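Local coordinates for fiber protein (Human adenovirus 16, PDB 3CNC) that forms the trimeric knob at the end of the adenovirus fibre and probably attaches the virus to its host-cell receptor, CD46, at residues C40-G45 against S74-T79; I68-A73 against V86-N91; L53-V58 against M187-S192; D47-K52 against S106-L111; Y157-S160 against T164-P167. All coordinates share one frame; numbering follows the deposited sequence.

Interaction 1 of 5, residues C40-G45 against S74-T79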
# COMPACT_ATOMS: atom_id res chain seq x y z
N CYS A 40 -15.87 -1.32 -19.12
CA CYS A 40 -14.66 -0.70 -19.62
C CYS A 40 -14.19 -1.21 -20.99
O CYS A 40 -14.30 -2.39 -21.30
CB CYS A 40 -13.58 -0.93 -18.55
SG CYS A 40 -12.01 -0.11 -18.76
N VAL A 41 -13.65 -0.30 -21.80
CA VAL A 41 -13.15 -0.64 -23.13
C VAL A 41 -11.63 -0.60 -23.20
O VAL A 41 -11.00 0.44 -23.02
CB VAL A 41 -13.70 0.32 -24.21
CG1 VAL A 41 -13.17 -0.09 -25.57
CG2 VAL A 41 -15.22 0.30 -24.20
N ILE A 42 -11.03 -1.75 -23.49
CA ILE A 42 -9.59 -1.87 -23.58
C ILE A 42 -9.10 -1.97 -25.02
O ILE A 42 -7.95 -1.61 -25.31
CB ILE A 42 -9.09 -3.12 -22.77
CG1 ILE A 42 -8.52 -2.66 -21.44
CG2 ILE A 42 -8.03 -3.88 -23.53
CD1 ILE A 42 -9.47 -1.84 -20.61
N LYS A 43 -9.96 -2.44 -25.93
CA LYS A 43 -9.56 -2.57 -27.33
C LYS A 43 -9.60 -1.24 -28.08
O LYS A 43 -10.58 -0.49 -28.00
CB LYS A 43 -10.45 -3.58 -28.06
CG LYS A 43 -9.97 -3.86 -29.48
CD LYS A 43 -10.96 -4.70 -30.27
CE LYS A 43 -10.51 -4.84 -31.72
NZ LYS A 43 -11.55 -5.50 -32.56
N GLU A 44 -8.52 -0.98 -28.82
CA GLU A 44 -8.35 0.24 -29.62
C GLU A 44 -9.54 0.55 -30.53
O GLU A 44 -9.98 -0.31 -31.30
CB GLU A 44 -7.10 0.11 -30.49
CG GLU A 44 -5.80 0.01 -29.72
CD GLU A 44 -5.36 1.35 -29.16
OE1 GLU A 44 -5.16 2.29 -29.96
OE2 GLU A 44 -5.22 1.47 -27.92
N GLY A 45 -10.05 1.77 -30.44
CA GLY A 45 -11.17 2.17 -31.27
C GLY A 45 -12.54 1.70 -30.81
O GLY A 45 -13.54 2.34 -31.12
N SER A 74 -14.28 -10.65 -22.92
CA SER A 74 -14.41 -10.85 -24.36
C SER A 74 -13.27 -11.70 -24.88
O SER A 74 -12.19 -11.77 -24.27
CB SER A 74 -14.41 -9.50 -25.10
OG SER A 74 -13.10 -8.97 -25.20
N GLU A 75 -13.51 -12.34 -26.02
CA GLU A 75 -12.50 -13.18 -26.64
C GLU A 75 -11.21 -12.39 -26.88
O GLU A 75 -10.11 -12.93 -26.76
CB GLU A 75 -13.04 -13.75 -27.96
CG GLU A 75 -12.18 -14.83 -28.57
CD GLU A 75 -12.92 -15.64 -29.61
OE1 GLU A 75 -12.31 -16.55 -30.20
OE2 GLU A 75 -14.13 -15.38 -29.82
N TYR A 76 -11.35 -11.11 -27.21
CA TYR A 76 -10.18 -10.28 -27.43
C TYR A 76 -9.34 -10.13 -26.17
O TYR A 76 -8.15 -10.46 -26.16
CB TYR A 76 -10.56 -8.89 -27.95
CG TYR A 76 -9.36 -7.98 -28.08
CD1 TYR A 76 -9.18 -6.90 -27.22
CD2 TYR A 76 -8.36 -8.24 -29.03
CE1 TYR A 76 -8.05 -6.09 -27.31
CE2 TYR A 76 -7.22 -7.44 -29.12
CZ TYR A 76 -7.08 -6.37 -28.25
OH TYR A 76 -5.96 -5.57 -28.33
N THR A 77 -9.96 -9.62 -25.10
CA THR A 77 -9.24 -9.43 -23.85
C THR A 77 -8.76 -10.76 -23.30
O THR A 77 -7.63 -10.86 -22.80
CB THR A 77 -10.11 -8.74 -22.74
OG1 THR A 77 -11.14 -9.64 -22.29
CG2 THR A 77 -10.74 -7.46 -23.27
N ASN A 78 -9.59 -11.78 -23.40
CA ASN A 78 -9.22 -13.08 -22.86
C ASN A 78 -8.26 -13.88 -23.73
O ASN A 78 -7.98 -15.05 -23.47
CB ASN A 78 -10.49 -13.88 -22.53
CG ASN A 78 -11.35 -13.17 -21.49
OD1 ASN A 78 -10.83 -12.48 -20.61
ND2 ASN A 78 -12.67 -13.36 -21.57
N THR A 79 -7.71 -13.22 -24.74
CA THR A 79 -6.76 -13.86 -25.63
C THR A 79 -5.43 -13.12 -25.54
O THR A 79 -4.37 -13.69 -25.83
CB THR A 79 -7.26 -13.83 -27.08
OG1 THR A 79 -8.43 -14.64 -27.18
CG2 THR A 79 -6.20 -14.35 -28.02

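Interaction 2 of 5, residues I68-A73 against V86-N91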
# COMPACT_ATOMS: atom_id res chain seq x y z
N ILE A 68 -7.59 -1.08 -7.50
CA ILE A 68 -7.97 -1.31 -8.89
C ILE A 68 -7.65 -2.71 -9.37
O ILE A 68 -6.59 -3.26 -9.07
CB ILE A 68 -7.29 -0.30 -9.86
CG1 ILE A 68 -7.86 -0.45 -11.27
CG2 ILE A 68 -5.76 -0.51 -9.87
CD1 ILE A 68 -7.55 0.73 -12.19
N THR A 69 -8.58 -3.25 -10.14
CA THR A 69 -8.46 -4.57 -10.71
C THR A 69 -9.23 -4.69 -12.04
O THR A 69 -10.26 -4.05 -12.25
CB THR A 69 -8.99 -5.63 -9.71
OG1 THR A 69 -8.35 -6.88 -9.97
CG2 THR A 69 -10.49 -5.80 -9.84
N LEU A 70 -8.70 -5.53 -12.93
CA LEU A 70 -9.29 -5.77 -14.25
C LEU A 70 -9.71 -7.23 -14.47
O LEU A 70 -8.98 -8.16 -14.10
CB LEU A 70 -8.29 -5.42 -15.34
CG LEU A 70 -8.47 -4.19 -16.22
CD1 LEU A 70 -7.46 -4.33 -17.35
CD2 LEU A 70 -9.89 -4.09 -16.79
N MET A 71 -10.87 -7.44 -15.07
CA MET A 71 -11.31 -8.79 -15.40
C MET A 71 -11.83 -8.83 -16.84
O MET A 71 -12.79 -8.14 -17.17
CB MET A 71 -12.41 -9.28 -14.45
CG MET A 71 -12.71 -10.76 -14.67
SD MET A 71 -14.20 -11.38 -13.87
CE MET A 71 -13.50 -12.19 -12.46
N GLY A 72 -11.18 -9.63 -17.68
CA GLY A 72 -11.58 -9.74 -19.08
C GLY A 72 -13.03 -10.18 -19.29
O GLY A 72 -13.59 -10.95 -18.51
N ALA A 73 -13.64 -9.68 -20.37
CA ALA A 73 -15.03 -10.02 -20.68
C ALA A 73 -15.29 -10.17 -22.20
O ALA A 73 -16.37 -9.86 -22.70
CB ALA A 73 -15.95 -8.97 -20.09
N VAL A 86 2.70 -7.71 -23.64
CA VAL A 86 1.43 -7.01 -23.75
C VAL A 86 1.37 -5.79 -22.84
O VAL A 86 1.99 -5.74 -21.78
CB VAL A 86 0.24 -7.93 -23.39
CG1 VAL A 86 -1.07 -7.25 -23.73
CG2 VAL A 86 0.37 -9.26 -24.11
N THR A 87 0.61 -4.79 -23.27
CA THR A 87 0.45 -3.58 -22.48
C THR A 87 -1.01 -3.20 -22.55
O THR A 87 -1.54 -2.98 -23.64
CB THR A 87 1.31 -2.40 -23.00
OG1 THR A 87 2.70 -2.71 -22.83
CG2 THR A 87 0.98 -1.13 -22.23
N ILE A 88 -1.65 -3.16 -21.39
CA ILE A 88 -3.06 -2.81 -21.29
C ILE A 88 -3.18 -1.39 -20.72
O ILE A 88 -2.48 -1.02 -19.78
CB ILE A 88 -3.79 -3.79 -20.37
CG1 ILE A 88 -3.61 -5.20 -20.92
CG2 ILE A 88 -5.26 -3.40 -20.24
CD1 ILE A 88 -4.03 -6.28 -19.97
N ASP A 89 -4.08 -0.61 -21.30
CA ASP A 89 -4.27 0.76 -20.86
C ASP A 89 -5.70 1.04 -20.53
O ASP A 89 -6.61 0.58 -21.21
CB ASP A 89 -3.86 1.76 -21.95
CG ASP A 89 -2.36 1.91 -22.07
OD1 ASP A 89 -1.73 2.36 -21.10
OD2 ASP A 89 -1.82 1.60 -23.15
N VAL A 90 -5.90 1.80 -19.46
CA VAL A 90 -7.22 2.21 -19.05
C VAL A 90 -7.00 3.68 -18.76
O VAL A 90 -6.26 4.04 -17.84
CB VAL A 90 -7.70 1.48 -17.78
CG1 VAL A 90 -8.97 2.11 -17.27
CG2 VAL A 90 -7.93 0.01 -18.10
N ASN A 91 -7.61 4.54 -19.56
CA ASN A 91 -7.44 5.97 -19.36
C ASN A 91 -8.73 6.55 -18.79
O ASN A 91 -9.82 6.17 -19.20
CB ASN A 91 -7.11 6.65 -20.70
CG ASN A 91 -6.01 5.90 -21.46
OD1 ASN A 91 -4.94 5.61 -20.92
ND2 ASN A 91 -6.28 5.60 -22.72

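Interaction 3 of 5, residues L53-V58 against M187-S192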
# COMPACT_ATOMS: atom_id res chain seq x y z
N LEU A 53 -13.94 -3.34 -15.07
CA LEU A 53 -13.00 -2.54 -14.31
C LEU A 53 -13.51 -2.28 -12.90
O LEU A 53 -14.60 -1.74 -12.72
CB LEU A 53 -12.77 -1.19 -14.97
CG LEU A 53 -11.99 -0.18 -14.11
CD1 LEU A 53 -10.53 -0.59 -14.04
CD2 LEU A 53 -12.12 1.21 -14.70
N THR A 54 -12.73 -2.69 -11.90
CA THR A 54 -13.11 -2.44 -10.51
C THR A 54 -12.15 -1.38 -10.00
O THR A 54 -10.93 -1.57 -9.98
CB THR A 54 -12.99 -3.69 -9.64
OG1 THR A 54 -13.87 -4.70 -10.14
CG2 THR A 54 -13.40 -3.37 -8.20
N LEU A 55 -12.68 -0.24 -9.59
CA LEU A 55 -11.85 0.83 -9.10
C LEU A 55 -12.50 1.43 -7.87
O LEU A 55 -13.67 1.80 -7.90
CB LEU A 55 -11.66 1.91 -10.17
CG LEU A 55 -10.86 3.15 -9.75
CD1 LEU A 55 -9.40 2.77 -9.63
CD2 LEU A 55 -11.04 4.28 -10.78
N VAL A 56 -11.75 1.51 -6.78
CA VAL A 56 -12.27 2.10 -5.56
C VAL A 56 -11.37 3.25 -5.12
O VAL A 56 -10.16 3.07 -4.93
CB VAL A 56 -12.32 1.08 -4.43
CG1 VAL A 56 -13.25 1.59 -3.33
CG2 VAL A 56 -12.76 -0.27 -4.97
N LEU A 57 -11.96 4.43 -4.99
CA LEU A 57 -11.22 5.61 -4.54
C LEU A 57 -11.81 6.01 -3.18
O LEU A 57 -13.01 6.25 -3.08
CB LEU A 57 -11.37 6.76 -5.55
CG LEU A 57 -10.86 6.43 -6.96
CD1 LEU A 57 -11.06 7.65 -7.87
CD2 LEU A 57 -9.41 6.04 -6.91
N VAL A 58 -10.97 6.07 -2.15
CA VAL A 58 -11.46 6.43 -0.82
C VAL A 58 -10.76 7.65 -0.19
O VAL A 58 -9.53 7.66 -0.06
CB VAL A 58 -11.32 5.26 0.16
CG1 VAL A 58 -11.97 5.62 1.49
CG2 VAL A 58 -11.95 4.01 -0.44
N MET A 187 -6.40 10.34 -14.99
CA MET A 187 -5.87 9.23 -14.21
C MET A 187 -5.72 8.03 -15.15
O MET A 187 -6.71 7.44 -15.55
CB MET A 187 -6.82 8.90 -13.06
CG MET A 187 -6.29 7.85 -12.09
SD MET A 187 -7.26 7.82 -10.56
CE MET A 187 -8.39 6.58 -10.89
N ASN A 188 -4.49 7.69 -15.51
CA ASN A 188 -4.27 6.57 -16.42
C ASN A 188 -3.53 5.41 -15.79
O ASN A 188 -2.60 5.60 -15.00
CB ASN A 188 -3.49 7.03 -17.66
CG ASN A 188 -4.21 8.10 -18.43
OD1 ASN A 188 -5.42 8.29 -18.26
ND2 ASN A 188 -3.49 8.82 -19.28
N PHE A 189 -3.96 4.21 -16.14
CA PHE A 189 -3.33 3.01 -15.64
C PHE A 189 -2.91 2.16 -16.82
O PHE A 189 -3.60 2.12 -17.84
CB PHE A 189 -4.30 2.18 -14.79
CG PHE A 189 -4.91 2.92 -13.65
CD1 PHE A 189 -6.01 3.73 -13.85
CD2 PHE A 189 -4.38 2.79 -12.37
CE1 PHE A 189 -6.60 4.41 -12.79
CE2 PHE A 189 -4.96 3.46 -11.29
CZ PHE A 189 -6.07 4.27 -11.49
N SER A 190 -1.76 1.51 -16.69
CA SER A 190 -1.28 0.61 -17.72
C SER A 190 -0.57 -0.55 -17.02
O SER A 190 0.18 -0.34 -16.07
CB SER A 190 -0.33 1.32 -18.71
OG SER A 190 0.92 1.65 -18.13
N TRP A 191 -0.85 -1.76 -17.49
CA TRP A 191 -0.25 -2.98 -16.96
C TRP A 191 0.66 -3.50 -18.04
O TRP A 191 0.28 -3.55 -19.21
CB TRP A 191 -1.32 -4.04 -16.69
CG TRP A 191 -2.25 -3.71 -15.58
CD1 TRP A 191 -2.26 -4.26 -14.33
CD2 TRP A 191 -3.38 -2.83 -15.63
NE1 TRP A 191 -3.32 -3.78 -13.61
CE2 TRP A 191 -4.03 -2.90 -14.38
CE3 TRP A 191 -3.91 -1.99 -16.63
CZ2 TRP A 191 -5.19 -2.16 -14.09
CZ3 TRP A 191 -5.06 -1.25 -16.33
CH2 TRP A 191 -5.69 -1.34 -15.07
N SER A 192 1.87 -3.91 -17.67
CA SER A 192 2.80 -4.40 -18.67
C SER A 192 3.29 -5.82 -18.43
O SER A 192 3.85 -6.13 -17.38
CB SER A 192 3.99 -3.46 -18.76
OG SER A 192 4.93 -3.93 -19.70

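Interaction 4 of 5, residues D47-K52 against S106-L111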
# COMPACT_ATOMS: atom_id res chain seq x y z
N ASP A 47 -15.96 0.92 -28.74
CA ASP A 47 -16.85 1.80 -27.98
C ASP A 47 -17.68 1.01 -26.96
O ASP A 47 -18.19 1.59 -26.00
CB ASP A 47 -17.79 2.55 -28.91
CG ASP A 47 -17.20 3.85 -29.43
OD1 ASP A 47 -16.94 4.75 -28.60
OD2 ASP A 47 -17.01 3.97 -30.66
N SER A 48 -17.82 -0.29 -27.19
CA SER A 48 -18.59 -1.14 -26.29
C SER A 48 -17.69 -1.89 -25.31
O SER A 48 -16.63 -2.40 -25.68
CB SER A 48 -19.42 -2.14 -27.08
OG SER A 48 -18.58 -3.06 -27.75
N PRO A 49 -18.11 -1.95 -24.04
CA PRO A 49 -17.39 -2.63 -22.96
C PRO A 49 -16.89 -4.01 -23.33
O PRO A 49 -17.66 -4.84 -23.80
CB PRO A 49 -18.42 -2.69 -21.84
CG PRO A 49 -19.15 -1.40 -22.01
CD PRO A 49 -19.34 -1.32 -23.53
N ASP A 50 -15.60 -4.25 -23.12
CA ASP A 50 -15.03 -5.55 -23.42
C ASP A 50 -14.30 -6.13 -22.20
O ASP A 50 -13.56 -7.11 -22.30
CB ASP A 50 -14.09 -5.45 -24.63
CG ASP A 50 -12.86 -4.62 -24.36
OD1 ASP A 50 -12.93 -3.72 -23.48
OD2 ASP A 50 -11.84 -4.85 -25.03
N CYS A 51 -14.50 -5.51 -21.04
CA CYS A 51 -13.90 -5.99 -19.79
C CYS A 51 -14.50 -5.28 -18.57
O CYS A 51 -15.14 -4.23 -18.68
CB CYS A 51 -12.38 -5.83 -19.80
SG CYS A 51 -11.80 -4.15 -19.81
N LYS A 52 -14.29 -5.87 -17.39
CA LYS A 52 -14.81 -5.33 -16.15
C LYS A 52 -13.73 -4.63 -15.33
O LYS A 52 -12.73 -5.24 -14.95
CB LYS A 52 -15.43 -6.45 -15.32
CG LYS A 52 -16.54 -7.19 -16.04
CD LYS A 52 -16.82 -8.53 -15.39
CE LYS A 52 -17.95 -9.27 -16.11
NZ LYS A 52 -18.14 -10.66 -15.59
N SER A 106 -11.72 5.11 -21.04
CA SER A 106 -11.88 3.69 -21.31
C SER A 106 -13.12 3.20 -20.55
O SER A 106 -13.78 2.27 -21.00
CB SER A 106 -10.67 2.91 -20.83
OG SER A 106 -9.48 3.39 -21.42
N LEU A 107 -13.41 3.83 -19.41
CA LEU A 107 -14.58 3.49 -18.59
C LEU A 107 -15.83 4.13 -19.19
O LEU A 107 -15.88 5.35 -19.38
CB LEU A 107 -14.37 3.98 -17.15
CG LEU A 107 -15.45 3.66 -16.11
CD1 LEU A 107 -15.58 2.15 -15.91
CD2 LEU A 107 -15.09 4.35 -14.80
N LYS A 108 -16.85 3.33 -19.47
CA LYS A 108 -18.06 3.85 -20.10
C LYS A 108 -19.26 4.14 -19.22
O LYS A 108 -20.30 4.55 -19.73
CB LYS A 108 -18.48 2.93 -21.25
CG LYS A 108 -17.38 2.71 -22.27
CD LYS A 108 -16.87 4.03 -22.85
CE LYS A 108 -15.76 3.79 -23.88
NZ LYS A 108 -15.32 5.06 -24.55
N SER A 109 -19.15 3.93 -17.92
CA SER A 109 -20.24 4.26 -17.02
C SER A 109 -19.60 5.09 -15.91
O SER A 109 -18.50 4.77 -15.45
CB SER A 109 -20.90 2.99 -16.47
OG SER A 109 -19.94 2.03 -16.09
N ASN A 110 -20.26 6.18 -15.52
CA ASN A 110 -19.70 7.05 -14.49
C ASN A 110 -19.64 6.36 -13.13
O ASN A 110 -20.43 5.47 -12.83
CB ASN A 110 -20.51 8.36 -14.39
CG ASN A 110 -19.83 9.41 -13.49
OD1 ASN A 110 -18.62 9.66 -13.60
ND2 ASN A 110 -20.61 10.05 -12.63
N LEU A 111 -18.65 6.75 -12.33
CA LEU A 111 -18.45 6.20 -11.00
C LEU A 111 -19.52 6.84 -10.12
O LEU A 111 -20.19 7.76 -10.54
CB LEU A 111 -17.07 6.59 -10.46
CG LEU A 111 -15.82 6.15 -11.24
CD1 LEU A 111 -14.62 6.95 -10.74
CD2 LEU A 111 -15.58 4.65 -11.07

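Interaction 5 of 5, residues Y157-S160 against T164-P167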
# COMPACT_ATOMS: atom_id res chain seq x y z
N TYR A 157 -0.27 -8.99 -10.31
CA TYR A 157 -0.01 -10.26 -11.00
C TYR A 157 -1.13 -10.92 -11.78
O TYR A 157 -2.31 -10.62 -11.61
CB TYR A 157 0.51 -11.30 -9.99
CG TYR A 157 1.74 -10.86 -9.25
CD1 TYR A 157 1.66 -9.95 -8.20
CD2 TYR A 157 3.00 -11.27 -9.67
CE1 TYR A 157 2.81 -9.46 -7.58
CE2 TYR A 157 4.15 -10.79 -9.06
CZ TYR A 157 4.05 -9.88 -8.02
OH TYR A 157 5.20 -9.39 -7.43
N TYR A 158 -0.71 -11.83 -12.65
CA TYR A 158 -1.64 -12.61 -13.45
C TYR A 158 -1.30 -14.07 -13.13
O TYR A 158 -0.15 -14.47 -13.22
CB TYR A 158 -1.44 -12.37 -14.94
CG TYR A 158 -2.25 -13.33 -15.77
CD1 TYR A 158 -3.64 -13.21 -15.85
CD2 TYR A 158 -1.64 -14.40 -16.43
CE1 TYR A 158 -4.39 -14.12 -16.56
CE2 TYR A 158 -2.39 -15.32 -17.14
CZ TYR A 158 -3.76 -15.17 -17.21
OH TYR A 158 -4.50 -16.08 -17.91
N LYS A 159 -2.31 -14.83 -12.73
CA LYS A 159 -2.11 -16.24 -12.40
C LYS A 159 -2.56 -17.07 -13.60
O LYS A 159 -3.75 -17.10 -13.94
CB LYS A 159 -2.94 -16.63 -11.17
CG LYS A 159 -2.69 -18.03 -10.65
CD LYS A 159 -3.70 -18.39 -9.57
CE LYS A 159 -3.52 -19.81 -9.05
NZ LYS A 159 -4.71 -20.24 -8.27
N SER A 160 -1.62 -17.76 -14.25
CA SER A 160 -1.96 -18.56 -15.43
C SER A 160 -2.66 -19.86 -15.08
O SER A 160 -2.72 -20.27 -13.91
CB SER A 160 -0.71 -18.87 -16.26
OG SER A 160 0.02 -19.93 -15.69
N THR A 164 1.18 -20.53 -12.56
CA THR A 164 2.35 -19.66 -12.48
C THR A 164 1.97 -18.18 -12.40
O THR A 164 1.02 -17.74 -13.04
CB THR A 164 3.31 -19.88 -13.68
OG1 THR A 164 2.56 -19.82 -14.90
CG2 THR A 164 4.01 -21.23 -13.57
N LEU A 165 2.73 -17.43 -11.61
CA LEU A 165 2.48 -16.01 -11.43
C LEU A 165 3.34 -15.14 -12.33
O LEU A 165 4.57 -15.14 -12.23
CB LEU A 165 2.74 -15.61 -9.97
CG LEU A 165 1.81 -16.19 -8.91
CD1 LEU A 165 2.31 -15.76 -7.53
CD2 LEU A 165 0.39 -15.72 -9.15
N PHE A 166 2.69 -14.39 -13.21
CA PHE A 166 3.41 -13.50 -14.10
C PHE A 166 3.30 -12.08 -13.56
O PHE A 166 2.20 -11.56 -13.37
CB PHE A 166 2.85 -13.57 -15.52
CG PHE A 166 3.12 -14.88 -16.21
CD1 PHE A 166 2.40 -16.02 -15.88
CD2 PHE A 166 4.12 -14.97 -17.18
CE1 PHE A 166 2.65 -17.24 -16.51
CE2 PHE A 166 4.38 -16.19 -17.82
CZ PHE A 166 3.65 -17.32 -17.48
N PRO A 167 4.43 -11.44 -13.29
CA PRO A 167 4.45 -10.07 -12.77
C PRO A 167 4.00 -9.05 -13.81
O PRO A 167 4.42 -9.11 -14.97
CB PRO A 167 5.91 -9.88 -12.37
CG PRO A 167 6.63 -10.67 -13.43
CD PRO A 167 5.81 -11.95 -13.47

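Interaction 1 of 5, residues C40-G45 against S74-T79
The aliphatic stem of K43 lies across the phenol ring of Y76. Its CG sits over one face of that ring, offset toward the rim and 4.0 Å from the centroid, as a CH-pi contact, while CB comes to 3.6 Å from CE1 of Y76. Both side chains place CG anti to their own backbone N (chi1 -173° in K43, 175° in Y76), and beyond CG the lysine runs extended. Its NZ ends 5.8 Å from the ring centroid, so any cation-pi attraction is weak at most. Near the plane of the same ring, at its edge, I42 CG2 approaches CE1 of Y76 to 4.4 Å. These are two loops of the knob's beta sandwich, one leading into strand 51-60 and the other leaving strand 63-72. The second is shaped by an ST motif: S74 OG accepts from the backbone N of T77 (3.2 Å), and S74 O in turn takes both N78 N and, at 3.1 Å, T77 OG1. Y76 sits within this turn, its CB directed to the facing loop. On that loop I42 N is hydrogen-bonded to D50 OD1, and the other branch of I42, CG1 and CD1, leads away to I88 and V90.

Interaction 2 of 5, residues I68-A73 against V86-N91
L70 meets I88 and V90 through a single methyl group. Its CD1 comes to 3.7 Å from I88 CG2 and to 4.4 Å from V90 CG2, touching two residues that stand on the same face of strand 86-91. L70 has the greatest buried surface of the three, V90 comes next and I88 third. In I88 the branch that does the work is CG2, which lies anti to the backbone N with CG1 beside that nitrogen (chi1 -58°); the leucine and isoleucine side chains pass at a slant to each other. The strands belong to different sheets of the knob's beta sandwich, 63-72 to one and 85-94 to the other, and L70 and V90 keep their CA atoms 9.5 Å apart, a distance spanned by side chains alone. I42 closes on I88 and V90 from a neighbouring loop, and W191 packs on V90 from the adjacent strand. The backbone N of L70 is hydrogen-bonded to T208 OG1, in the loop that leads into strand 211-216. Since the three side chains are buried and purely aliphatic, this contact rests on dispersion and the exclusion of water, with no polar bond between the two segments.

Interaction 3 of 5, residues L53-V58 against M187-S192
L55 and L57 reach toward M187 across the middle of the knob, with L53 preceding them on the same inner face of the strand. At L53 the approach is still loose: its CD1 stays 5.0 Å from W191 CH2, and its side chain packs on C40, I68 and L107. Two residues on, L55 makes the closest meeting. With CG anti to the backbone N (chi1 177°) the side chain extends inward and divides its methyls between two partners. CD2 meets M187 CE tip to tip at 3.5 Å, and CD1 lies 4.1 Å from F189 CZ, approaching that ring obliquely. The strands carrying these residues, 51-60 and 185-194, come from the two opposed antiparallel sheets of the beta sandwich; their short segments are 12.0 Å apart at closest approach and run at 131° to each other, so the core between them is bridged by long side chains. L57 follows, again tip to tip with the methionine, its CD2 standing 4.1 Å from M187 CE. The bend of M187 at chi3 (95°) turns that terminal methyl toward the tips of both leucines, at the edge of the F189 ring and in its plane. L92 and L174 also pack on M187, from strands 85-94 and 165-174, while F213 meets the F189 ring. The residues alternating with the leucines face the other way: V56 packs on I216 of the second subunit and V58 on N60 of that subunit, at the trimer interface.

Interaction 4 of 5, residues D47-K52 against S106-L111
The loop that enters strand 51-60 is flanked at D47 and P49 by K108, which projects from the long connection between strands 85-94 and 112-115. K108 makes every contact from the side of 106-111. Its side chain bends at chi2 (-57°), and the folded stem passes by the carbonyl of D47, whose O lies 4.0 Å from CG and 3.9 Å from CE of the lysine. Nearer the backbone, K108 CB is 4.4 Å from P49 CG, a light apolar touch on the rim of the pyrrolidine ring. The ammonium group goes elsewhere: K108 NZ is hydrogen-bonded to the backbone oxygens of S105 and T102, which tie it down within its own loop. D47 OD1 remains 4.4 Å from that nitrogen, beyond a salt bridge, so the carboxylate probably adds no more than a diffuse electrostatic attraction. Just past the proline the chain forms a classic beta bulge, in which D50 and C51 both face C40, and from there it settles into the sheet, with K52 paired through its backbone to M71 of the adjoining strand. The partner loop is fastened independently of D47 and P49. S106 OG is hydrogen-bonded to N91 N of strand 85-94, and a backbone bond links S106 to V41. The side chain of V41, next to the C40 that faces the bulge, also packs on K108.

Interaction 5 of 5, residues Y157-S160 against T164-P167
Y158 and F166 form the hydrogen-bonded pair at the end of the beta hairpin made by strands 151-159 and 165-174, and the tight part of the contact is this backbone ladder together with the corner where S160 meets F166. F166 N gives a nearly straight bond to Y158 O (2.8 Å, 175°), Y158 N returns one to F166 O at 3.0 Å, and S160 N closes the series on T164 O at 2.9 Å. The face bearing Y158 and F166 is the more buried: the edge of the F166 ring has Y158 O and S160 OG in its plane, and F166 CE1 touches S160 CB at 3.7 Å. P199 packs on both Y158 and F166, and Y158 OH is hydrogen-bonded to E200. The face of Y157, K159, L165 and P167 is the more solvent-exposed, though Y157 still packs closely on P167, its CD2 3.6 Å from P167 CA. K159 CB rests 4.0 Å from L165 CD2 before the extended lysine chain leads away to a cation-pi contact with Y151 of the second subunit. At the turn, S160 OG and T164 OG1 share a hydrogen bond of 2.7 Å, and T164 OG1 is also hydrogen-bonded to N162 ND2.

In the fold
Interactions 2 and 3, with centres about 8 Å apart, span the sandwich core: strands 51-60 and 63-72 are neighbours in one sheet, 85-94 and 185-194 in the other. The centre of interaction 3 lies about 2 Å from that of the chain. Interactions 1 and 4, whose centres lie about 11 Å apart, join loops bordering this core. Along the chain the segments of 1, 3 and 4 alternate, as do those of 1 and 2; 2 falls within the spans of 3 and 4. Interaction 5, a hairpin in the second sheet, follows 1, 2 and 4 within the span of 3. Interactions 2, 3 and 5 each touch the second subunit, strands 51-60 and 63-72 through residues facing away from the core.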